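Local coordinates for protein 1-pyrroline-5-carboxylate dehydrogenase (Thermus thermophilus, PDB 1UZB) that probably oxidises glutamate semialdehyde, the open-chain form of 1-pyrroline-5-carboxylate, to glutamate in proline breakdown, with NAD+ as the likely hydride acceptor, at residues A[192-195]-A[196-200]; A[262-265]-A[266-270]; A[502-506]-A[507-511]. One frame throughout, in Å; residues are numbered along the deposited sequence. Where two conformers were deposited one is given.

Contact 1 (A[192-195]-A[196-200]); sequences GMIV and GPVAV
Val195 O receives the shortest bond of this turn, 2.8 Å from Ala199 N, with the N-H pointing at the oxygen at 146° and the donor tilted out of the carbonyl plane. One residue earlier, Ile194 O takes Val198 N at 3.2 Å, straighter at 162° and in the carbonyl plane. Gly196 N is held in the same i to i+4 fashion by Gly192 O at 3.1 Å. The series is broken at Pro197, whose nitrogen carries no hydrogen: where a donor would stand, Met193 O meets ring carbon CD of Pro197 at 3.1 Å, and the helix kinks. That carbonyl is nevertheless satisfied, because Asn257 ND2, on strand 255-259, donates to it. The helix, 188-199, is the crossover of a beta-alpha-beta unit between strands 165-180 and 203-207, consistent with the Rossmann-like dinucleotide-binding domain of aldehyde dehydrogenases. Ile194 and Val198 lie one turn apart on the sheet-facing side, Ile194 against Ala206 and Val198 against Val204, and their CG2 methyls approach to 4.3 Å. Val198 carries CG1 anti to its own nitrogen (chi1 167°), which turns CG2 back along the helix until it rests 3.2 Å from Ile194 O, the oxygen that already holds its N-H. Pro197 CD reaches the same oxygen at 3.3 Å, so this buried carbonyl is hemmed in by two side chains as well as bonded. A glycine in place of Pro197 would remove the ring that also touches Val204 and Phe506, and is likely to open a gap there and set the backbone free to turn at the kink. At the end of the helix Ala199 O accepts from both Gln95 NE2 and Arg98 NE, while Val195 on the flank packs against Tyr145 of helix 128-149.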
loop_
_atom_site.group_PDB
_atom_site.type_symbol
_atom_site.label_atom_id
_atom_site.label_comp_id
_atom_site.label_asym_id
_atom_site.label_seq_id
_atom_site.Cartn_x
_atom_site.Cartn_y
_atom_site.Cartn_z
ATOM N N GLY A 192 -9.407 27.863 -12.681
ATOM C CA GLY A 192 -9.569 26.421 -12.648
ATOM C C GLY A 192 -9.854 25.787 -13.996
ATOM O O GLY A 192 -9.274 24.757 -14.355
ATOM N N MET A 193 -10.755 26.406 -14.749
ATOM C CA MET A 193 -11.142 25.896 -16.060
ATOM C C MET A 193 -10.001 25.893 -17.067
ATOM O O MET A 193 -10.008 25.113 -18.023
ATOM C CB MET A 193 -12.298 26.719 -16.622
ATOM C CG MET A 193 -13.571 26.646 -15.809
ATOM S SD MET A 193 -14.863 27.646 -16.562
ATOM C CE MET A 193 -15.392 26.496 -17.761
ATOM N N ILE A 194 -9.025 26.770 -16.849
ATOM C CA ILE A 194 -7.864 26.886 -17.724
ATOM C C ILE A 194 -6.715 25.973 -17.297
ATOM O O ILE A 194 -6.216 25.176 -18.093
ATOM C CB ILE A 194 -7.314 28.336 -17.736
ATOM C CG1 ILE A 194 -8.336 29.288 -18.360
ATOM C CG2 ILE A 194 -5.988 28.392 -18.489
ATOM C CD1 ILE A 194 -7.947 30.745 -18.248
ATOM N N VAL A 195 -6.307 26.078 -16.033
ATOM C CA VAL A 195 -5.167 25.300 -15.564
ATOM C C VAL A 195 -5.383 23.799 -15.449
ATOM O O VAL A 195 -4.419 23.042 -15.503
ATOM C CB VAL A 195 -4.606 25.860 -14.216
ATOM C CG1 VAL A 195 -4.232 27.329 -14.383
ATOM C CG2 VAL A 195 -5.613 25.687 -13.096
ATOM N N GLY A 196 -6.629 23.362 -15.297
ATOM C CA GLY A 196 -6.886 21.933 -15.217
ATOM C C GLY A 196 -6.465 21.278 -16.525
ATOM O O GLY A 196 -5.609 20.387 -16.540
ATOM N N PRO A 197 -7.051 21.702 -17.654
ATOM C CA PRO A 197 -6.688 21.120 -18.953
ATOM C C PRO A 197 -5.206 21.308 -19.288
ATOM O O PRO A 197 -4.545 20.395 -19.785
ATOM C CB PRO A 197 -7.587 21.874 -19.930
ATOM C CG PRO A 197 -8.807 22.169 -19.101
ATOM C CD PRO A 197 -8.221 22.591 -17.779
ATOM N N VAL A 198 -4.689 22.497 -19.007
ATOM C CA VAL A 198 -3.295 22.820 -19.292
ATOM C C VAL A 198 -2.306 21.978 -18.487
ATOM O O VAL A 198 -1.258 21.589 -18.996
ATOM C CB VAL A 198 -3.028 24.326 -19.032
ATOM C CG1 VAL A 198 -1.532 24.616 -19.005
ATOM C CG2 VAL A 198 -3.704 25.154 -20.114
ATOM N N ALA A 199 -2.646 21.689 -17.236
ATOM C CA ALA A 199 -1.765 20.912 -16.371
ATOM C C ALA A 199 -1.351 19.577 -16.976
ATOM O O ALA A 199 -0.193 19.162 -16.852
ATOM C CB ALA A 199 -2.437 20.679 -15.023
ATOM N N VAL A 200 -2.288 18.908 -17.636
ATOM C CA VAL A 200 -2.000 17.609 -18.220
ATOM C C VAL A 200 -1.558 17.630 -19.680
ATOM O O VAL A 200 -1.487 16.579 -20.322
ATOM C CB VAL A 200 -3.201 16.645 -18.057
ATOM C CG1 VAL A 200 -3.442 16.371 -16.577
ATOM C CG2 VAL A 200 -4.445 17.232 -18.709
#

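Contact 2 (A[262-265]-A[266-270]); sequences LEVG and LKIYE
The carboxylate of Glu263 has a bridging water over one face: the water stands almost directly above OE1 rather than in the plane of the group, and its bond to OE1, at 3.3 Å, is weak. Lys267 NZ approaches Glu263 OE1 on that same side but much closer to the plane, at 3.9 Å, a long salt bridge. The water accepts from Lys267 NZ at 2.8 Å, closing a small triangle in which both links to OE1 are loose. Both chains are extended beyond CG and run side by side in the same direction. Glu263 starts with CG anti to its nitrogen (chi1 175°) and Lys267 with CG anti to its carbonyl carbon (chi1 -67°), which leans the lysine back towards the preceding turn, its CG 3.5 Å from Glu263 O. The other flat group, the ring of Tyr269, touches the preceding turn merely through its CB, beside Gly265 O; the ring itself leads off to the second subunit, where it meets Phe282 edge-to-face and its OH bonds to Lys283 O. Apolar i to i+4 pairs flank the charged ridge. Leu262 CD1 lies 3.7 Å from Leu266 CG, the two side chains crossing at a slant, and Val264 CG1 meets Ile268 CD1 at 3.8 Å. The helical bonds beneath are regular, the shortest being Leu266 N to Leu262 O at 2.8 Å. Helix 262-272 is the crossover between strands 255-259 and 284-288: Val264 and Ile268 pack onto Phe258 of the first of these, Ile268 also on Ile256, whereas Leu262 and Leu266 abut Phe282 of the second subunit, placing the helix between its own sheet and the subunit interface.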
loop_
_atom_site.group_PDB
_atom_site.type_symbol
_atom_site.label_atom_id
_atom_site.label_comp_id
_atom_site.label_asym_id
_atom_site.label_seq_id
_atom_site.Cartn_x
_atom_site.Cartn_y
_atom_site.Cartn_z
ATOM N N LEU A 262 -27.806 28.081 -18.347
ATOM C CA LEU A 262 -28.321 26.880 -18.987
ATOM C C LEU A 262 -28.644 27.158 -20.452
ATOM O O LEU A 262 -28.406 26.320 -21.318
ATOM C CB LEU A 262 -29.578 26.399 -18.259
ATOM C CG LEU A 262 -30.313 25.209 -18.883
ATOM C CD1 LEU A 262 -29.372 24.019 -18.999
ATOM C CD2 LEU A 262 -31.520 24.854 -18.032
ATOM N N GLU A 263 -29.188 28.339 -20.727
ATOM C CA GLU A 263 -29.536 28.702 -22.096
ATOM C C GLU A 263 -28.330 28.563 -23.019
ATOM O O GLU A 263 -28.420 27.976 -24.099
ATOM C CB GLU A 263 -30.057 30.141 -22.147
ATOM C CG GLU A 263 -30.334 30.641 -23.557
ATOM C CD GLU A 263 -30.717 32.109 -23.598
ATOM O OE1 GLU A 263 -30.988 32.620 -24.706
ATOM O OE2 GLU A 263 -30.744 32.753 -22.527
ATOM N N VAL A 264 -27.197 29.107 -22.588
ATOM C CA VAL A 264 -25.976 29.038 -23.376
ATOM C C VAL A 264 -25.390 27.625 -23.364
ATOM O O VAL A 264 -24.917 27.134 -24.390
ATOM C CB VAL A 264 -24.929 30.043 -22.850
ATOM C CG1 VAL A 264 -23.636 29.926 -23.643
ATOM C CG2 VAL A 264 -25.481 31.460 -22.957
ATOM N N GLY A 265 -25.430 26.972 -22.206
ATOM C CA GLY A 265 -24.902 25.620 -22.101
ATOM C C GLY A 265 -25.592 24.642 -23.038
ATOM O O GLY A 265 -24.947 23.770 -23.620
ATOM N N LEU A 266 -26.907 24.775 -23.181
ATOM C CA LEU A 266 -27.656 23.895 -24.068
ATOM C C LEU A 266 -27.192 24.075 -25.513
ATOM O O LEU A 266 -27.014 23.102 -26.244
ATOM C CB LEU A 266 -29.155 24.181 -23.958
ATOM C CG LEU A 266 -29.816 23.757 -22.640
ATOM C CD1 LEU A 266 -31.224 24.324 -22.554
ATOM C CD2 LEU A 266 -29.843 22.237 -22.544
ATOM N N LYS A 267 -26.987 25.325 -25.918
ATOM C CA LYS A 267 -26.542 25.613 -27.277
ATOM C C LYS A 267 -25.145 25.054 -27.527
ATOM O O LYS A 267 -24.863 24.508 -28.592
ATOM C CB LYS A 267 -26.561 27.123 -27.532
ATOM C CG LYS A 267 -27.958 27.725 -27.548
ATOM C CD LYS A 267 -27.916 29.230 -27.778
ATOM C CE LYS A 267 -29.319 29.822 -27.790
ATOM N NZ LYS A 267 -29.303 31.304 -27.946
ATOM N N ILE A 268 -24.268 25.189 -26.541
ATOM C CA ILE A 268 -22.908 24.686 -26.669
ATOM C C ILE A 268 -22.883 23.161 -26.781
ATOM O O ILE A 268 -22.185 22.608 -27.629
ATOM C CB ILE A 268 -22.046 25.136 -25.469
ATOM C CG1 ILE A 268 -21.786 26.642 -25.566
ATOM C CG2 ILE A 268 -20.734 24.362 -25.438
ATOM C CD1 ILE A 268 -21.078 27.218 -24.366
ATOM N N TYR A 269 -23.655 22.481 -25.939
ATOM C CA TYR A 269 -23.686 21.026 -25.961
ATOM C C TYR A 269 -24.220 20.508 -27.291
ATOM O O TYR A 269 -23.715 19.525 -27.838
ATOM C CB TYR A 269 -24.551 20.503 -24.817
ATOM C CG TYR A 269 -24.202 19.102 -24.386
ATOM C CD1 TYR A 269 -25.070 18.037 -24.622
ATOM C CD2 TYR A 269 -23.011 18.847 -23.711
ATOM C CE1 TYR A 269 -24.762 16.750 -24.188
ATOM C CE2 TYR A 269 -22.692 17.569 -23.272
ATOM C CZ TYR A 269 -23.569 16.527 -23.509
ATOM O OH TYR A 269 -23.265 15.272 -23.035
ATOM N N GLU A 270 -25.243 21.173 -27.813
ATOM C CA GLU A 270 -25.820 20.775 -29.088
ATOM C C GLU A 270 -24.796 20.985 -30.202
ATOM O O GLU A 270 -24.601 20.113 -31.048
ATOM C CB GLU A 270 -27.089 21.584 -29.378
ATOM C CG GLU A 270 -27.875 21.055 -30.568
ATOM C CD GLU A 270 -29.169 21.802 -30.800
ATOM O OE1 GLU A 270 -29.935 21.986 -29.831
ATOM O OE2 GLU A 270 -29.425 22.196 -31.955
HETATM O O HOH W 1 -27.868 32.546 -25.903
#

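Contact 3 (A[502-506]-A[507-511]); sequences YLRLF and LEMKA
Leu507 packs back onto the turn that precedes it, its CG 3.6 Å and its CD1 3.7 Å from Leu503 O. This is the tight part of the contact: CG stands anti to the carbonyl carbon (chi1 -63°), which directs the isobutyl group over the last peptides of 502-506, with Val200 also against it. A type I beta turn from Arg504 to Leu507 joins the helix to the strand, which leaves in nearly the same direction. Its closing bond, Leu507 N to Arg504 O at 3.3 Å, is long, and the donor stands above the carbonyl plane, 66° out of it. The looser side belongs to Arg504, which is partly exposed. Its chain bends at chi2 (66°) and carries the guanidinium alongside the outgoing strand, where NH2 comes edge-on to within 2.9 Å of Leu507 O, while Met509 CE lies obliquely 4.3 Å from NH1. The charge is matched elsewhere, by a salt bridge from NE to Asp501 of the second subunit, and Leu507 O accepts a hydrogen bond from Arg284 NH1. The turn thus converts the short helix 500-504 into strand 507-515, which runs antiparallel to strand 165-180 through backbone bonds of Glu508 with Val172 and Lys510 with Phe170; at Ala511 it pairs in parallel with a strand of the second subunit, carrying the sheet across the interface.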
loop_
_atom_site.group_PDB
_atom_site.type_symbol
_atom_site.label_atom_id
_atom_site.label_comp_id
_atom_site.label_asym_id
_atom_site.label_seq_id
_atom_site.Cartn_x
_atom_site.Cartn_y
_atom_site.Cartn_z
ATOM N N TYR A 502 -11.585 15.384 -12.364
ATOM C CA TYR A 502 -11.672 16.490 -13.308
ATOM C C TYR A 502 -10.656 16.387 -14.439
ATOM O O TYR A 502 -10.995 16.582 -15.604
ATOM C CB TYR A 502 -11.479 17.821 -12.580
ATOM C CG TYR A 502 -11.844 19.047 -13.393
ATOM C CD1 TYR A 502 -13.162 19.277 -13.788
ATOM C CD2 TYR A 502 -10.890 20.019 -13.692
ATOM C CE1 TYR A 502 -13.525 20.447 -14.448
ATOM C CE2 TYR A 502 -11.241 21.197 -14.351
ATOM C CZ TYR A 502 -12.562 21.404 -14.718
ATOM O OH TYR A 502 -12.930 22.590 -15.315
ATOM N N LEU A 503 -9.410 16.067 -14.103
ATOM C CA LEU A 503 -8.370 15.996 -15.120
ATOM C C LEU A 503 -8.543 14.875 -16.144
ATOM O O LEU A 503 -8.096 15.001 -17.284
ATOM C CB LEU A 503 -6.991 15.908 -14.456
ATOM C CG LEU A 503 -6.686 17.033 -13.457
ATOM C CD1 LEU A 503 -5.258 16.896 -12.958
ATOM C CD2 LEU A 503 -6.891 18.394 -14.115
ATOM N N ARG A 504 -9.197 13.787 -15.749
ATOM C CA ARG A 504 -9.419 12.668 -16.663
ATOM C C ARG A 504 -10.237 13.108 -17.880
ATOM O O ARG A 504 -10.126 12.528 -18.963
ATOM C CB ARG A 504 -10.159 11.538 -15.938
ATOM C CG ARG A 504 -10.460 10.321 -16.810
ATOM C CD ARG A 504 -9.181 9.628 -17.230
ATOM N NE ARG A 504 -9.414 8.486 -18.109
ATOM C CZ ARG A 504 -9.683 8.578 -19.408
ATOM N NH1 ARG A 504 -9.873 7.474 -20.116
ATOM N NH2 ARG A 504 -9.756 9.764 -20.004
ATOM N N LEU A 505 -11.064 14.131 -17.686
ATOM C CA LEU A 505 -11.912 14.657 -18.749
ATOM C C LEU A 505 -11.116 15.270 -19.896
ATOM O O LEU A 505 -11.615 15.389 -21.018
ATOM C CB LEU A 505 -12.849 15.720 -18.177
ATOM C CG LEU A 505 -13.791 15.276 -17.059
ATOM C CD1 LEU A 505 -14.495 16.495 -16.492
ATOM C CD2 LEU A 505 -14.789 14.263 -17.586
ATOM N N PHE A 506 -9.874 15.647 -19.620
ATOM C CA PHE A 506 -9.039 16.287 -20.626
ATOM C C PHE A 506 -7.918 15.390 -21.139
ATOM O O PHE A 506 -6.904 15.867 -21.656
ATOM C CB PHE A 506 -8.478 17.589 -20.047
ATOM C CG PHE A 506 -9.553 18.497 -19.516
ATOM C CD1 PHE A 506 -9.945 18.437 -18.182
ATOM C CD2 PHE A 506 -10.233 19.355 -20.371
ATOM C CE1 PHE A 506 -10.999 19.218 -17.711
ATOM C CE2 PHE A 506 -11.287 20.137 -19.911
ATOM C CZ PHE A 506 -11.671 20.067 -18.579
ATOM N N LEU A 507 -8.129 14.082 -21.020
ATOM C CA LEU A 507 -7.161 13.082 -21.450
ATOM C C LEU A 507 -7.832 11.953 -22.220
ATOM O O LEU A 507 -9.024 11.690 -22.048
ATOM C CB LEU A 507 -6.477 12.458 -20.229
ATOM C CG LEU A 507 -5.636 13.365 -19.336
ATOM C CD1 LEU A 507 -5.357 12.666 -18.012
ATOM C CD2 LEU A 507 -4.338 13.719 -20.049
ATOM N N GLU A 508 -7.056 11.299 -23.077
ATOM C CA GLU A 508 -7.531 10.130 -23.798
ATOM C C GLU A 508 -6.473 9.058 -23.531
ATOM O O GLU A 508 -5.347 9.381 -23.135
ATOM C CB GLU A 508 -7.747 10.414 -25.298
ATOM C CG GLU A 508 -6.615 11.051 -26.080
ATOM C CD GLU A 508 -7.078 11.492 -27.467
ATOM O OE1 GLU A 508 -8.233 11.182 -27.836
ATOM O OE2 GLU A 508 -6.294 12.141 -28.191
ATOM N N MET A 509 -6.831 7.791 -23.709
ATOM C CA MET A 509 -5.912 6.697 -23.413
ATOM C C MET A 509 -5.408 5.933 -24.626
ATOM O O MET A 509 -6.158 5.668 -25.565
ATOM C CB MET A 509 -6.585 5.705 -22.460
ATOM C CG MET A 509 -5.634 4.669 -21.867
ATOM S SD MET A 509 -6.456 3.207 -21.173
ATOM C CE MET A 509 -7.461 3.932 -19.891
ATOM N N LYS A 510 -4.129 5.566 -24.578
ATOM C CA LYS A 510 -3.500 4.787 -25.635
ATOM C C LYS A 510 -2.976 3.490 -25.010
ATOM O O LYS A 510 -2.457 3.500 -23.893
ATOM C CB LYS A 510 -2.339 5.568 -26.261
ATOM C CG LYS A 510 -1.705 4.885 -27.470
ATOM C CD LYS A 510 -0.668 5.783 -28.131
ATOM C CE LYS A 510 -0.128 5.146 -29.398
ATOM N NZ LYS A 510 0.877 6.014 -30.064
ATOM N N ALA A 511 -3.129 2.378 -25.724
ATOM C CA ALA A 511 -2.654 1.077 -25.255
ATOM C C ALA A 511 -1.661 0.553 -26.282
ATOM O O ALA A 511 -2.000 0.388 -27.458
ATOM C CB ALA A 511 -3.820 0.106 -25.107
#

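How the contacts relate
Contacts 1 and 3 are buried and adjoin, their centres about 13 Å apart; contact 2 is partly buried, with no atom closer than about 9 Å to either. Contacts 1 and 2 are both turns within crossover helices whose units share one sheet, but their chemistry follows their surroundings: 192-200 is wholly apolar in its side chains, whereas 262-270 adds a charged ridge. Contact 3 is instead a helix-to-strand junction, and 502-511 lies along contact 1, with Val200 CB 3.7 Å from Leu507 CD2 and Gly196 O 3.4 Å from Leu503 CD2. Contacts 2 and 3 touch the second subunit; contact 1 meets no other chain.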